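Local coordinates for protein LRIM1 (Anopheles gambiae, PDB 3O53) that forms with APL1C a heterodimeric complex that regulates complement-like immunity in the mosquito; this fragment is its leucine-rich repeat domain, at residues A27-S32 with A55-L60. Numbering follows the deposited sequence.
Sequences ASLRQS and APFTKL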
loop_
_atom_site.group_PDB
_atom_site.type_symbol
_atom_site.label_atom_id
_atom_site.label_comp_id
_atom_site.label_asym_id
_atom_site.label_seq_id
_atom_site.Cartn_x
_atom_site.Cartn_y
_atom_site.Cartn_z
ATOM N N ALA A 27 -5.732 20.010 29.674
ATOM C CA ALA A 27 -5.691 20.088 31.130
ATOM C C ALA A 27 -7.053 19.721 31.701
ATOM O O ALA A 27 -7.152 18.907 32.617
ATOM C CB ALA A 27 -5.292 21.483 31.574
ATOM N N SER A 28 -8.102 20.328 31.154
ATOM C CA SER A 28 -9.468 19.996 31.527
ATOM C C SER A 28 -9.712 18.506 31.344
ATOM O O SER A 28 -10.278 17.848 32.217
ATOM C CB SER A 28 -10.460 20.778 30.665
ATOM O OG SER A 28 -10.147 22.159 30.648
ATOM N N LEU A 29 -9.276 17.977 30.205
ATOM C CA LEU A 29 -9.482 16.572 29.896
ATOM C C LEU A 29 -8.752 15.705 30.913
ATOM O O LEU A 29 -9.259 14.667 31.325
ATOM C CB LEU A 29 -8.986 16.254 28.481
ATOM C CG LEU A 29 -9.604 15.022 27.812
ATOM C CD1 LEU A 29 -11.051 15.292 27.435
ATOM C CD2 LEU A 29 -8.797 14.611 26.587
ATOM N N ARG A 30 -7.567 16.147 31.334
ATOM C CA ARG A 30 -6.751 15.369 32.258
ATOM C C ARG A 30 -7.478 15.136 33.582
ATOM O O ARG A 30 -7.143 14.212 34.325
ATOM C CB ARG A 30 -5.411 16.068 32.506
ATOM C CG ARG A 30 -4.525 15.357 33.511
ATOM C CD ARG A 30 -3.109 15.907 33.489
ATOM N NE ARG A 30 -2.220 15.156 34.372
ATOM C CZ ARG A 30 -0.899 15.305 34.412
ATOM N NH1 ARG A 30 -0.296 16.180 33.616
ATOM N NH2 ARG A 30 -0.177 14.574 35.250
ATOM N N GLN A 31 -8.466 15.981 33.870
ATOM C CA GLN A 31 -9.288 15.855 35.079
ATOM C C GLN A 31 -9.994 14.501 35.148
ATOM O O GLN A 31 -10.296 14.000 36.232
ATOM C CB GLN A 31 -10.346 16.957 35.109
ATOM C CG GLN A 31 -9.778 18.349 35.010
ATOM C CD GLN A 31 -9.016 18.737 36.246
ATOM O OE1 GLN A 31 -7.801 18.572 36.316
ATOM N NE2 GLN A 31 -9.729 19.241 37.244
ATOM N N SER A 32 -10.270 13.931 33.977
ATOM C CA SER A 32 -10.910 12.625 33.865
ATOM C C SER A 32 -10.080 11.707 32.964
ATOM O O SER A 32 -10.623 10.953 32.156
ATOM C CB SER A 32 -12.319 12.787 33.291
ATOM O OG SER A 32 -12.284 13.451 32.038
ATOM N N ALA A 55 0.648 12.274 27.232
ATOM C CA ALA A 55 1.220 11.294 28.147
ATOM C C ALA A 55 0.285 10.909 29.302
ATOM O O ALA A 55 0.224 9.743 29.679
ATOM C CB ALA A 55 2.548 11.799 28.693
ATOM N N PRO A 56 -0.432 11.885 29.881
ATOM C CA PRO A 56 -1.244 11.565 31.064
ATOM C C PRO A 56 -2.471 10.693 30.776
ATOM O O PRO A 56 -3.137 10.248 31.708
ATOM C CB PRO A 56 -1.675 12.950 31.572
ATOM C CG PRO A 56 -1.538 13.843 30.387
ATOM C CD PRO A 56 -0.326 13.340 29.686
ATOM N N PHE A 57 -2.763 10.441 29.504
ATOM C CA PHE A 57 -3.929 9.644 29.146
ATOM C C PHE A 57 -3.521 8.199 28.905
ATOM O O PHE A 57 -3.407 7.753 27.770
ATOM C CB PHE A 57 -4.614 10.257 27.930
ATOM C CG PHE A 57 -5.028 11.685 28.147
ATOM C CD1 PHE A 57 -6.086 11.989 28.993
ATOM C CD2 PHE A 57 -4.343 12.724 27.538
ATOM C CE1 PHE A 57 -6.465 13.304 29.209
ATOM C CE2 PHE A 57 -4.718 14.044 27.753
ATOM C CZ PHE A 57 -5.783 14.332 28.588
ATOM N N THR A 58 -3.311 7.475 30.001
ATOM C CA THR A 58 -2.672 6.160 29.965
ATOM C C THR A 58 -3.596 5.055 29.472
ATOM O O THR A 58 -3.157 3.931 29.239
ATOM C CB THR A 58 -2.157 5.761 31.364
ATOM O OG1 THR A 58 -3.221 5.865 32.319
ATOM C CG2 THR A 58 -1.012 6.661 31.790
ATOM N N LYS A 59 -4.879 5.370 29.338
ATOM C CA LYS A 59 -5.853 4.411 28.825
ATOM C C LYS A 59 -6.271 4.743 27.388
ATOM O O LYS A 59 -7.135 4.083 26.819
ATOM C CB LYS A 59 -7.085 4.367 29.736
ATOM C CG LYS A 59 -6.811 3.813 31.128
ATOM C CD LYS A 59 -6.174 2.432 31.062
ATOM C CE LYS A 59 -6.000 1.825 32.445
ATOM N NZ LYS A 59 -7.301 1.496 33.087
ATOM N N LEU A 60 -5.645 5.754 26.796
ATOM C CA LEU A 60 -5.998 6.176 25.446
ATOM C C LEU A 60 -5.636 5.104 24.407
ATOM O O LEU A 60 -4.468 4.747 24.243
ATOM C CB LEU A 60 -5.293 7.493 25.122
ATOM C CG LEU A 60 -5.509 8.077 23.729
ATOM C CD1 LEU A 60 -6.902 8.675 23.601
ATOM C CD2 LEU A 60 -4.442 9.128 23.468
#
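With chi1 of -57°, Phe-57 holds CG anti to its own carbonyl carbon and sends its ring from the loop 55-60 toward helix 22-30, where Leu-29, with CG anti to the backbone N (chi1 -157°), lays its branch against the ring. The meeting is at the far end of the aromatic group: CD2 of Leu-29 lies 3.6 Å from CZ of Phe-57, and CB of Leu-29 comes to 3.7 Å from the same CZ. CD2 of Leu-29 approaches the ring obliquely, and the two side chains cross at about a right angle. The next residue along the chain closes on the neighbouring ring atom through its backbone, Arg-30 CA standing 3.7 Å from Phe-57 CE1. The tip of the ring is thus fitted against Leu-29 and Arg-30 by van der Waals contact alone, since no hydrogen bond joins the two segments.

Toward the surface, the extended chain of Arg-30 passes across the ring of Pro-56. One face of its guanidinium receives CB of Pro-56, which sits 3.6 Å above the plane, displaced toward the rim; NE of Arg-30 is 3.6 Å from that CB, and CD of Arg-30 is 3.8 Å from it. The contact therefore grades from a buried apolar pair, Leu-29 with Phe-57, to an exposed arginine lying over a proline. A type I turn from Phe-57 to Leu-60 leads the loop away toward strand 62-64, while Val-36 touches both Leu-29 and Phe-57, and Leu-39 of strand 38-40 also meets Leu-29. Such apolar packing joins helix 22-30 to the loop between helix 51-54 and strand 62-64, about 33 Å from the centre of the chain (centre to centre), consistent with the N-terminal end of a leucine-rich repeat solenoid.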